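Putative phosphohistidine phosphatase SixA (Agrobacterium tumefaciens, PDB 2RFL) probably hydrolyses phosphohistidine or a related phosphorylated substrate, as a member of the histidine phosphatase superfamily that also includes the phosphoglycerate mutases. Local coordinates at residues Leu14-Ala19 against Ala63-Gln68; Arg31-Ala36 against Arg67-Ala72; Ser99-Gln104 against Val110-His115; Pro117-Thr122 against Ser138-Ser143. One frame throughout, in Å; residues are numbered along the deposited sequence.

Contact 1. Residues Leu14-Ala19 against Ala63-Gln68; sequences LRHAKA and AARCRQ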
loop_
_atom_site.group_PDB
_atom_site.type_symbol
_atom_site.label_atom_id
_atom_site.label_comp_id
_atom_site.label_asym_id
_atom_site.label_seq_id
_atom_site.Cartn_x
_atom_site.Cartn_y
_atom_site.Cartn_z
ATOM N N LEU A 14 -0.684 -0.863 0.376
ATOM C CA LEU A 14 0.524 -1.348 1.029
ATOM C C LEU A 14 1.029 -0.381 2.109
ATOM O O LEU A 14 1.428 0.764 1.843
ATOM C CB LEU A 14 1.654 -1.627 -0.020
ATOM C CG LEU A 14 3.054 -2.091 0.482
ATOM C CD1 LEU A 14 3.028 -3.417 1.279
ATOM C CD2 LEU A 14 4.132 -2.171 -0.621
ATOM N N ARG A 15 1.043 -0.853 3.343
ATOM C CA ARG A 15 1.673 -0.076 4.375
ATOM C C ARG A 15 3.160 -0.385 4.318
ATOM O O ARG A 15 3.545 -1.509 4.018
ATOM C CB ARG A 15 1.077 -0.349 5.740
ATOM C CG ARG A 15 1.649 0.595 6.805
ATOM C CD ARG A 15 0.870 0.631 8.091
ATOM N NE ARG A 15 1.654 1.322 9.086
ATOM C CZ ARG A 15 1.651 1.010 10.379
ATOM N NH1 ARG A 15 0.846 0.052 10.835
ATOM N NH2 ARG A 15 2.439 1.664 11.225
ATOM N N HIS A 16 3.981 0.638 4.563
ATOM C CA HIS A 16 5.417 0.513 4.544
ATOM C C HIS A 16 5.801 -0.520 5.614
ATOM O O HIS A 16 5.042 -0.756 6.567
ATOM C CB HIS A 16 6.101 1.873 4.797
ATOM C CG HIS A 16 5.886 2.405 6.182
ATOM N ND1 HIS A 16 6.593 1.945 7.278
ATOM C CD2 HIS A 16 5.002 3.311 6.661
ATOM C CE1 HIS A 16 6.160 2.556 8.366
ATOM N NE2 HIS A 16 5.206 3.397 8.017
ATOM N N ALA A 17 6.956 -1.150 5.416
ATOM C CA ALA A 17 7.477 -2.143 6.332
ATOM C C ALA A 17 7.909 -1.479 7.642
ATOM O O ALA A 17 7.902 -0.230 7.734
ATOM C CB ALA A 17 8.637 -2.897 5.671
ATOM N N LYS A 18 8.265 -2.311 8.638
ATOM C CA LYS A 18 8.695 -1.846 9.971
ATOM C C LYS A 18 9.928 -0.953 9.905
ATOM O O LYS A 18 10.964 -1.323 9.327
ATOM C CB LYS A 18 8.917 -3.022 10.948
ATOM C CG LYS A 18 9.240 -2.603 12.413
ATOM C CD LYS A 18 9.312 -3.759 13.404
ATOM C CE LYS A 18 7.943 -4.116 14.001
ATOM N NZ LYS A 18 7.060 -2.957 14.421
ATOM N N ALA A 19 9.783 0.227 10.497
ATOM C CA ALA A 19 10.815 1.241 10.528
ATOM C C ALA A 19 11.483 1.260 11.878
ATOM O O ALA A 19 10.909 0.818 12.861
ATOM C CB ALA A 19 10.232 2.596 10.222
ATOM N N ALA A 63 9.198 9.175 1.591
ATOM C CA ALA A 63 9.916 8.921 2.869
ATOM C C ALA A 63 10.780 7.679 2.727
ATOM O O ALA A 63 10.312 6.662 2.263
ATOM C CB ALA A 63 8.974 8.790 4.047
ATOM N N ALA A 64 12.046 7.766 3.106
ATOM C CA ALA A 64 12.927 6.637 2.915
ATOM C C ALA A 64 12.212 5.278 3.187
ATOM O O ALA A 64 12.218 4.409 2.309
ATOM C CB ALA A 64 14.118 6.791 3.714
ATOM N N ARG A 65 11.562 5.112 4.349
ATOM C CA ARG A 65 10.922 3.840 4.693
ATOM C C ARG A 65 9.890 3.380 3.658
ATOM O O ARG A 65 9.506 2.216 3.633
ATOM C CB ARG A 65 10.296 3.860 6.100
ATOM C CG ARG A 65 8.928 4.589 6.242
ATOM C CD ARG A 65 8.505 4.642 7.772
ATOM N NE ARG A 65 7.595 5.741 8.179
ATOM C CZ ARG A 65 7.977 7.002 8.432
ATOM N NH1 ARG A 65 9.254 7.401 8.320
ATOM N NH2 ARG A 65 7.065 7.892 8.810
ATOM N N CYS A 66 9.435 4.283 2.808
ATOM C CA CYS A 66 8.429 3.913 1.825
ATOM C C CYS A 66 9.189 3.568 0.600
ATOM O O CYS A 66 8.889 2.609 -0.066
ATOM C CB CYS A 66 7.447 5.055 1.540
ATOM S SG CYS A 66 6.028 5.059 2.655
ATOM N N ARG A 67 10.211 4.356 0.345
ATOM C CA ARG A 67 11.102 4.164 -0.753
ATOM C C ARG A 67 11.721 2.741 -0.766
ATOM O O ARG A 67 11.605 2.028 -1.749
ATOM C CB ARG A 67 12.142 5.277 -0.701
ATOM C CG ARG A 67 11.598 6.564 -1.258
ATOM C CD ARG A 67 12.747 7.524 -1.472
ATOM N NE ARG A 67 12.388 8.715 -2.230
ATOM C CZ ARG A 67 12.392 8.812 -3.569
ATOM N NH1 ARG A 67 12.711 7.781 -4.325
ATOM N NH2 ARG A 67 12.071 9.953 -4.165
ATOM N N GLN A 68 12.312 2.344 0.369
ATOM C CA GLN A 68 12.922 1.030 0.561
ATOM C C GLN A 68 11.815 -0.032 0.478
ATOM O O GLN A 68 11.991 -1.034 -0.243
ATOM C CB GLN A 68 13.703 0.914 1.878
ATOM C CG GLN A 68 14.899 1.852 2.075
ATOM C CD GLN A 68 15.238 2.103 3.592
ATOM O OE1 GLN A 68 14.429 1.905 4.510
ATOM N NE2 GLN A 68 16.396 2.606 3.816
#
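H16, where strand 10-15 gives way to loop, meets R65 and C66 in the first turn of helix 64-77. The sequence R15-H16-A17 occupies the place of the Arg-His-Gly signature of the histidine phosphatase superfamily, whose histidine carries the phosphoryl group in relatives; H16 probably does the same. The aliphatic part of R65 runs over one face of the imidazole. Its CD sits above the face toward the rim in a CH-pi contact, though the exact closeness of this approach is doubtful, and R65 CG lies 3.7 Å from H16 CG. Farther out, the guanidinium stands steeply to the ring, with the planes 79° apart and H16 NE2 at its edge, near the plane. A19 packs its CB 3.6 Å from R65 CD, while C66 SG comes obliquely to the ring and lies 3.8 Å from H16 CB.

In the second shell, D28 takes NH2 of R65 in a salt bridge, which anchors the far end of this long side chain, and the ring of H115 meets that of H16. A63 occupies the N-cap position, and its O accepts from C66 N and R67 N. With chi1 at 67°, the imidazole of H16 folds back over its own loop; its rotation is then fixed by a hydrogen bond from H16 ND1 to A17 O, 2.6 Å long with an angle of 149° at the hydrogen.

Contact 2. Residues Arg31-Ala36 against Arg67-Ala72; sequences RGLNEA and RQTTQA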
loop_
_atom_site.group_PDB
_atom_site.type_symbol
_atom_site.label_atom_id
_atom_site.label_comp_id
_atom_site.label_asym_id
_atom_site.label_seq_id
_atom_site.Cartn_x
_atom_site.Cartn_y
_atom_site.Cartn_z
ATOM N N ARG A 31 13.822 8.012 8.590
ATOM C CA ARG A 31 13.982 6.760 9.302
ATOM C C ARG A 31 14.004 5.624 8.292
ATOM O O ARG A 31 13.321 5.707 7.265
ATOM C CB ARG A 31 12.864 6.555 10.320
ATOM C CG ARG A 31 12.914 7.483 11.518
ATOM C CD ARG A 31 11.561 7.475 12.180
ATOM N NE ARG A 31 11.038 6.121 12.282
ATOM C CZ ARG A 31 9.760 5.809 12.437
ATOM N NH1 ARG A 31 8.838 6.756 12.506
ATOM N NH2 ARG A 31 9.403 4.534 12.526
ATOM N N GLY A 32 14.789 4.579 8.572
ATOM C CA GLY A 32 14.936 3.456 7.641
ATOM C C GLY A 32 14.113 2.236 7.994
ATOM O O GLY A 32 13.444 2.201 9.024
ATOM N N LEU A 33 14.131 1.241 7.122
ATOM C CA LEU A 33 13.604 -0.040 7.472
ATOM C C LEU A 33 14.686 -0.664 8.311
ATOM O O LEU A 33 15.868 -0.539 7.980
ATOM C CB LEU A 33 13.333 -0.896 6.241
ATOM C CG LEU A 33 12.326 -0.510 5.141
ATOM C CD1 LEU A 33 12.374 -1.506 4.069
ATOM C CD2 LEU A 33 10.932 -0.470 5.737
ATOM N N ASN A 34 14.288 -1.264 9.446
ATOM C CA ASN A 34 15.176 -2.118 10.246
ATOM C C ASN A 34 15.278 -3.499 9.603
ATOM O O ASN A 34 14.692 -3.726 8.543
ATOM C CB ASN A 34 14.671 -2.201 11.697
ATOM C CG ASN A 34 13.328 -2.903 11.828
ATOM O OD1 ASN A 34 12.617 -3.127 10.857
ATOM N ND2 ASN A 34 12.969 -3.231 13.053
ATOM N N GLU A 35 15.993 -4.423 10.243
ATOM C CA GLU A 35 16.104 -5.806 9.758
ATOM C C GLU A 35 14.784 -6.577 9.599
ATOM O O GLU A 35 14.477 -7.028 8.470
ATOM C CB GLU A 35 17.160 -6.589 10.509
ATOM C CG GLU A 35 18.570 -5.887 10.543
ATOM C CD GLU A 35 19.075 -5.266 9.207
ATOM O OE1 GLU A 35 19.337 -4.036 9.173
ATOM O OE2 GLU A 35 19.244 -5.991 8.195
ATOM N N ALA A 36 13.970 -6.681 10.651
ATOM C CA ALA A 36 12.700 -7.368 10.505
ATOM C C ALA A 36 11.748 -6.713 9.469
ATOM O O ALA A 36 11.078 -7.412 8.665
ATOM C CB ALA A 36 12.034 -7.510 11.818
ATOM N N ARG A 67 10.211 4.356 0.345
ATOM C CA ARG A 67 11.102 4.164 -0.753
ATOM C C ARG A 67 11.721 2.741 -0.766
ATOM O O ARG A 67 11.605 2.028 -1.749
ATOM C CB ARG A 67 12.142 5.277 -0.701
ATOM C CG ARG A 67 11.598 6.564 -1.258
ATOM C CD ARG A 67 12.747 7.524 -1.472
ATOM N NE ARG A 67 12.388 8.715 -2.230
ATOM C CZ ARG A 67 12.392 8.812 -3.569
ATOM N NH1 ARG A 67 12.711 7.781 -4.325
ATOM N NH2 ARG A 67 12.071 9.953 -4.165
ATOM N N GLN A 68 12.312 2.344 0.369
ATOM C CA GLN A 68 12.922 1.030 0.561
ATOM C C GLN A 68 11.815 -0.032 0.478
ATOM O O GLN A 68 11.991 -1.034 -0.243
ATOM C CB GLN A 68 13.703 0.914 1.878
ATOM C CG GLN A 68 14.899 1.852 2.075
ATOM C CD GLN A 68 15.238 2.103 3.592
ATOM O OE1 GLN A 68 14.429 1.905 4.510
ATOM N NE2 GLN A 68 16.396 2.606 3.816
ATOM N N THR A 69 10.673 0.197 1.149
ATOM C CA THR A 69 9.559 -0.746 0.989
ATOM C C THR A 69 9.350 -1.032 -0.521
ATOM O O THR A 69 9.413 -2.196 -0.920
ATOM C CB THR A 69 8.219 -0.311 1.713
ATOM O OG1 THR A 69 8.472 -0.009 3.101
ATOM C CG2 THR A 69 7.178 -1.427 1.666
ATOM N N THR A 70 9.177 0.027 -1.335
ATOM C CA THR A 70 8.931 -0.048 -2.810
ATOM C C THR A 70 10.036 -0.802 -3.579
ATOM O O THR A 70 9.725 -1.666 -4.389
ATOM C CB THR A 70 8.612 1.373 -3.461
ATOM O OG1 THR A 70 7.264 1.777 -3.150
ATOM C CG2 THR A 70 8.781 1.378 -4.969
ATOM N N GLN A 71 11.308 -0.482 -3.289
ATOM C CA GLN A 71 12.453 -1.225 -3.768
ATOM C C GLN A 71 12.366 -2.751 -3.561
ATOM O O GLN A 71 12.896 -3.534 -4.338
ATOM C CB GLN A 71 13.749 -0.644 -3.183
ATOM C CG GLN A 71 14.040 0.812 -3.612
ATOM C CD GLN A 71 15.216 1.497 -2.884
ATOM O OE1 GLN A 71 16.026 0.847 -2.209
ATOM N NE2 GLN A 71 15.297 2.834 -3.020
ATOM N N ALA A 72 11.707 -3.197 -2.507
ATOM C CA ALA A 72 11.502 -4.645 -2.382
ATOM C C ALA A 72 10.658 -5.192 -3.544
ATOM O O ALA A 72 11.037 -6.134 -4.174
ATOM C CB ALA A 72 10.941 -5.019 -1.030
#
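L33 and Q68 join the loop that leads into helix 35-51 to the flank of helix 64-77, two helices of the alpha-beta-alpha sandwich of the histidine phosphatase fold. N34 holds the N-cap position of helix 35-51, its OD1 accepting from G37 N. The Q68 side chain leaves its helix with CG beside the backbone N and anti to the carbonyl carbon (chi1 -62°), and continues extended beyond CG. This stretches the amide across to the loop, where L33 N donates to Q68 OE1 at 2.7 Å with an angle of 153° at the hydrogen. The donor stands a little off the plane of the amide carbonyl. A side chain thus satisfies a backbone N-H just ahead of a helix.

L33 comes from the other side. With CG beside its backbone N (chi1 -62°), it directs its branches at the helix and runs alongside Q68, head to tail: L33 CG is 3.3 Å from Q68 OE1, and L33 CD1 is 3.5 Å from Q68 CB. Both residues also touch F38 of helix 35-51. Next to L33, the backbone of G32 passes the same amide, with G32 C 3.5 Å from Q68 OE1.

The CD2 branch of L33 reaches T69, the two side chains crossing at about a right angle. The T69 hydroxyl is hydrogen-bonded to R65 O and to A17 N; beside it, L33 CD2 lies 3.6 Å from T69 OG1.

Contact 3. Residues Ser99-Gln104 against Val110-His115; sequences SLIAAQ and VMLVGH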
loop_
_atom_site.group_PDB
_atom_site.type_symbol
_atom_site.label_atom_id
_atom_site.label_comp_id
_atom_site.label_asym_id
_atom_site.label_seq_id
_atom_site.Cartn_x
_atom_site.Cartn_y
_atom_site.Cartn_z
ATOM N N SER A 99 -8.170 10.093 -3.799
ATOM C CA SER A 99 -8.013 10.934 -4.948
ATOM C C SER A 99 -6.835 10.491 -5.827
ATOM O O SER A 99 -6.921 10.536 -7.048
ATOM C CB SER A 99 -7.834 12.341 -4.448
ATOM O OG SER A 99 -9.018 12.725 -3.787
ATOM N N LEU A 100 -5.754 10.034 -5.219
ATOM C CA LEU A 100 -4.672 9.406 -5.979
ATOM C C LEU A 100 -5.109 8.182 -6.814
ATOM O O LEU A 100 -4.654 7.965 -7.957
ATOM C CB LEU A 100 -3.593 8.991 -5.023
ATOM C CG LEU A 100 -2.816 10.132 -4.415
ATOM C CD1 LEU A 100 -1.579 9.541 -3.868
ATOM C CD2 LEU A 100 -2.484 11.131 -5.486
ATOM N N ILE A 101 -5.999 7.403 -6.217
ATOM C CA ILE A 101 -6.588 6.255 -6.841
ATOM C C ILE A 101 -7.470 6.594 -8.039
ATOM O O ILE A 101 -7.137 6.198 -9.152
ATOM C CB ILE A 101 -7.277 5.361 -5.824
ATOM C CG1 ILE A 101 -6.236 4.724 -4.906
ATOM C CG2 ILE A 101 -8.016 4.228 -6.529
ATOM C CD1 ILE A 101 -6.826 4.038 -3.707
ATOM N N ALA A 102 -8.557 7.338 -7.824
ATOM C CA ALA A 102 -9.576 7.599 -8.859
ATOM C C ALA A 102 -9.044 8.434 -10.012
ATOM O O ALA A 102 -9.465 8.245 -11.164
ATOM C CB ALA A 102 -10.760 8.289 -8.257
ATOM N N ALA A 103 -8.140 9.362 -9.678
ATOM C CA ALA A 103 -7.395 10.153 -10.662
ATOM C C ALA A 103 -6.794 9.354 -11.841
ATOM O O ALA A 103 -6.674 9.872 -12.905
ATOM C CB ALA A 103 -6.280 11.006 -9.962
ATOM N N GLN A 104 -6.419 8.106 -11.629
ATOM C CA GLN A 104 -5.690 7.343 -12.611
ATOM C C GLN A 104 -6.662 6.619 -13.553
ATOM O O GLN A 104 -6.814 5.397 -13.500
ATOM C CB GLN A 104 -4.753 6.370 -11.921
ATOM C CG GLN A 104 -4.025 6.913 -10.733
ATOM C CD GLN A 104 -3.257 8.223 -10.981
ATOM O OE1 GLN A 104 -2.813 8.525 -12.081
ATOM N NE2 GLN A 104 -3.092 8.988 -9.936
ATOM N N VAL A 110 -3.474 -0.293 -9.726
ATOM C CA VAL A 110 -2.646 0.692 -9.071
ATOM C C VAL A 110 -2.428 0.381 -7.594
ATOM O O VAL A 110 -3.328 -0.061 -6.882
ATOM C CB VAL A 110 -3.166 2.148 -9.325
ATOM C CG1 VAL A 110 -4.640 2.197 -9.120
ATOM C CG2 VAL A 110 -2.490 3.162 -8.402
HETATM N N MSE A 111 -1.200 0.625 -7.170
HETATM C CA MSE A 111 -0.771 0.342 -5.836
HETATM C C MSE A 111 -0.271 1.606 -5.171
HETATM O O MSE A 111 0.582 2.323 -5.711
HETATM C CB MSE A 111 0.342 -0.684 -5.829
HETATM C CG MSE A 111 0.950 -0.828 -4.473
HETATM SE SE MSE A 111 1.911 -2.446 -4.261
HETATM C CE MSE A 111 3.787 -1.846 -4.580
ATOM N N LEU A 112 -0.790 1.854 -3.982
ATOM C CA LEU A 112 -0.320 2.958 -3.192
ATOM C C LEU A 112 0.617 2.467 -2.101
ATOM O O LEU A 112 0.332 1.474 -1.463
ATOM C CB LEU A 112 -1.504 3.755 -2.610
ATOM C CG LEU A 112 -2.524 4.378 -3.571
ATOM C CD1 LEU A 112 -3.216 5.389 -2.733
ATOM C CD2 LEU A 112 -2.001 5.087 -4.884
ATOM N N VAL A 113 1.726 3.176 -1.885
ATOM C CA VAL A 113 2.675 2.878 -0.785
ATOM C C VAL A 113 2.845 4.114 0.142
ATOM O O VAL A 113 3.584 5.049 -0.141
ATOM C CB VAL A 113 4.065 2.372 -1.326
ATOM C CG1 VAL A 113 5.066 1.986 -0.182
ATOM C CG2 VAL A 113 3.877 1.223 -2.292
ATOM N N GLY A 114 2.146 4.093 1.268
ATOM C CA GLY A 114 2.196 5.201 2.241
ATOM C C GLY A 114 1.975 4.711 3.654
ATOM O O GLY A 114 2.314 3.569 3.973
ATOM N N HIS A 115 1.379 5.572 4.481
ATOM C CA HIS A 115 1.435 5.442 5.942
ATOM C C HIS A 115 0.058 5.481 6.578
ATOM O O HIS A 115 -0.864 6.076 6.029
ATOM C CB HIS A 115 2.243 6.589 6.615
ATOM C CG HIS A 115 3.433 7.063 5.852
ATOM N ND1 HIS A 115 4.708 7.012 6.370
ATOM C CD2 HIS A 115 3.547 7.681 4.651
ATOM C CE1 HIS A 115 5.564 7.543 5.516
ATOM N NE2 HIS A 115 4.886 7.950 4.458
#
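L100 and I101 meet L112 through aliphatic carbons, and no ring or amide is stacked between the two segments. The flat group beside this junction is the amide of Q104, whose NE2 donates in the amide plane to L100 O at 2.7 Å, with an angle of 155° at the hydrogen. The donor also lies in the plane of the L100 carbonyl, on a lone pair. This bond folds the side chain back onto L100 of the helix and fixes the rotation of the amide. The Q104 side chain also touches L59 of strand 57-60.

Helix 98-102 belongs to the beta-alpha-beta crossover that links strand 82-85 to the parallel strand 109-114, and here it rests on the sheet at the latter strand. L112 makes the close contacts from the strand; V110 also faces the helix, a little farther off. With chi1 at -59°, L112 CG stands beside the backbone N and both methyls extend toward the helix. I101 crosses this leucine obliquely, its CG1 3.8 Å and its CD1 4.0 Å from L112 CD1. The other methyl turns to the neighbouring residue, with L112 CD2 4.2 Å from L100 CB. Y97 and L59 also touch L112, while I101 reaches V11 of strand 10-15. Past the strand end, the imidazole of H115 meets the rings of H16 and Y90, and its NE2 is hydrogen-bonded to S61 OG.

Contact 4. Residues Pro117-Thr122 against Ser138-Ser143; sequences PTMEAT and SGFPTS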
loop_
_atom_site.group_PDB
_atom_site.type_symbol
_atom_site.label_atom_id
_atom_site.label_comp_id
_atom_site.label_asym_id
_atom_site.label_seq_id
_atom_site.Cartn_x
_atom_site.Cartn_y
_atom_site.Cartn_z
ATOM N N PRO A 117 -2.262 7.059 9.676
ATOM C CA PRO A 117 -3.648 6.594 9.622
ATOM C C PRO A 117 -4.230 6.650 8.219
ATOM O O PRO A 117 -5.254 6.010 7.974
ATOM C CB PRO A 117 -4.418 7.622 10.471
ATOM C CG PRO A 117 -3.513 8.626 10.865
ATOM C CD PRO A 117 -2.175 8.400 10.292
ATOM N N THR A 118 -3.610 7.429 7.329
ATOM C CA THR A 118 -4.127 7.588 5.976
ATOM C C THR A 118 -4.386 6.277 5.224
ATOM O O THR A 118 -5.368 6.159 4.522
ATOM C CB THR A 118 -3.202 8.468 5.160
ATOM O OG1 THR A 118 -2.578 9.397 6.046
ATOM C CG2 THR A 118 -3.970 9.208 4.055
HETATM N N MSE A 119 -3.497 5.311 5.359
HETATM C CA MSE A 119 -3.658 4.023 4.673
HETATM C C MSE A 119 -4.896 3.263 5.193
HETATM O O MSE A 119 -5.768 2.881 4.407
HETATM C CB MSE A 119 -2.362 3.176 4.769
HETATM C CG MSE A 119 -2.246 2.025 3.712
HETATM SE SE MSE A 119 -2.497 2.545 1.793
HETATM C CE MSE A 119 -0.927 3.709 1.556
ATOM N N GLU A 120 -4.952 3.063 6.518
ATOM C CA GLU A 120 -6.131 2.478 7.193
ATOM C C GLU A 120 -7.418 3.235 6.845
ATOM O O GLU A 120 -8.436 2.609 6.563
ATOM C CB GLU A 120 -5.934 2.390 8.724
ATOM C CG GLU A 120 -6.731 1.253 9.396
ATOM C CD GLU A 120 -6.367 0.992 10.890
ATOM O OE1 GLU A 120 -5.180 1.117 11.274
ATOM O OE2 GLU A 120 -7.284 0.660 11.689
ATOM N N ALA A 121 -7.373 4.566 6.824
ATOM C CA ALA A 121 -8.565 5.355 6.458
ATOM C C ALA A 121 -9.062 5.134 5.021
ATOM O O ALA A 121 -10.254 5.049 4.767
ATOM C CB ALA A 121 -8.340 6.810 6.724
ATOM N N THR A 122 -8.131 5.013 4.098
ATOM C CA THR A 122 -8.418 4.664 2.730
ATOM C C THR A 122 -9.126 3.330 2.549
ATOM O O THR A 122 -10.089 3.228 1.779
ATOM C CB THR A 122 -7.124 4.696 1.923
ATOM O OG1 THR A 122 -6.387 5.871 2.312
ATOM C CG2 THR A 122 -7.435 4.734 0.443
ATOM N N SER A 138 -6.789 -5.791 14.896
ATOM C CA SER A 138 -5.783 -4.881 15.440
ATOM C C SER A 138 -5.255 -3.825 14.459
ATOM O O SER A 138 -4.185 -3.256 14.668
ATOM C CB SER A 138 -4.640 -5.678 16.071
ATOM O OG SER A 138 -4.213 -6.703 15.204
ATOM N N GLY A 139 -6.005 -3.549 13.400
ATOM C CA GLY A 139 -5.646 -2.470 12.487
ATOM C C GLY A 139 -4.774 -2.883 11.317
ATOM O O GLY A 139 -4.524 -4.068 11.124
ATOM N N PHE A 140 -4.305 -1.895 10.555
ATOM C CA PHE A 140 -3.608 -2.101 9.274
ATOM C C PHE A 140 -2.082 -2.147 9.522
ATOM O O PHE A 140 -1.438 -1.095 9.727
ATOM C CB PHE A 140 -4.008 -0.968 8.321
ATOM C CG PHE A 140 -3.753 -1.236 6.873
ATOM C CD1 PHE A 140 -2.493 -1.625 6.415
ATOM C CD2 PHE A 140 -4.770 -1.040 5.942
ATOM C CE1 PHE A 140 -2.229 -1.850 5.061
ATOM C CE2 PHE A 140 -4.532 -1.259 4.580
ATOM C CZ PHE A 140 -3.231 -1.674 4.144
ATOM N N PRO A 141 -1.506 -3.370 9.534
ATOM C CA PRO A 141 -0.117 -3.610 9.908
ATOM C C PRO A 141 0.932 -3.158 8.852
ATOM O O PRO A 141 0.580 -2.846 7.702
ATOM C CB PRO A 141 -0.086 -5.139 10.107
ATOM C CG PRO A 141 -1.144 -5.674 9.166
ATOM C CD PRO A 141 -2.210 -4.621 9.155
ATOM N N THR A 142 2.202 -3.124 9.263
ATOM C CA THR A 142 3.302 -2.766 8.378
ATOM C C THR A 142 3.553 -3.829 7.345
ATOM O O THR A 142 3.591 -5.003 7.659
ATOM C CB THR A 142 4.639 -2.559 9.110
ATOM O OG1 THR A 142 4.984 -3.739 9.862
ATOM C CG2 THR A 142 4.600 -1.302 9.971
ATOM N N SER A 143 3.786 -3.401 6.118
ATOM C CA SER A 143 3.820 -4.301 4.930
ATOM C C SER A 143 2.595 -5.185 4.748
ATOM O O SER A 143 2.710 -6.259 4.148
ATOM C CB SER A 143 5.087 -5.138 4.835
ATOM O OG SER A 143 5.170 -5.595 3.494
HETATM O O HOH W 1 -2.723 -0.362 11.887
#
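E120 and M119 of helix 118-127 hold F140 of the loop that leads into strand 145-149. In this alpha-beta-alpha sandwich the contact ties a helix following strand 109-114 to the approach of an antiparallel strand.

The polar part is gathered round the E120 carboxylate. F140 N donates to E120 OE1 in a weak hydrogen bond, 3.2 Å long but nearly straight at 166°. A water adds a second link, donating to E120 OE1 at 2.9 Å and to F140 O at 2.6 Å, so it bridges the carboxylate to the loop carbonyl. That carbonyl oxygen also receives R15 NH1 and N116 ND2, which ties the loop to R15, at the end of strand 10-15, and to N116. The other carboxylate oxygen lies against bare backbone, with E120 OE2 3.6 Å from G139 CA. The phi of G139 is positive (91°), in a backbone region that favours glycine.

Apolar contacts make up the rest. E120 and F140 run antiparallel as side chains, E120 CG lying 3.7 Å from F140 CB. The phenyl ring packs on L13 and meets F166 edge-to-face. M119, a selenomethionine, bends at chi2 and chi3, carrying its selenium away from the ring and leaving the middle of its chain to make the contact: M119 CG sits over one face, 4.1 Å from the F140 ring centroid in a CH-pi contact, and 3.9 Å from F140 CZ.

How the contacts relate
Following the chain from the N terminus, contact 1 closes the loop from the end of strand 10-15 to the start of helix 64-77. Contact 2 opens inside that loop, at 31-36, and closes just beyond it on the same helix, so the two cross and share R67 and Q68. Contact 3 then closes a tight connection of five residues between helix 98-102 and strand 109-114, and contact 4 a longer, mostly helical one from helix 118-127 to the loop before strand 145-149. Strands 10-15 and 109-114 are neighbours, linking contacts 1 and 3 through the sheet, while contact 4 returns to contact 1 through R15 and H16. Contacts 2 and 3 lie on opposite sides of the chain's centre.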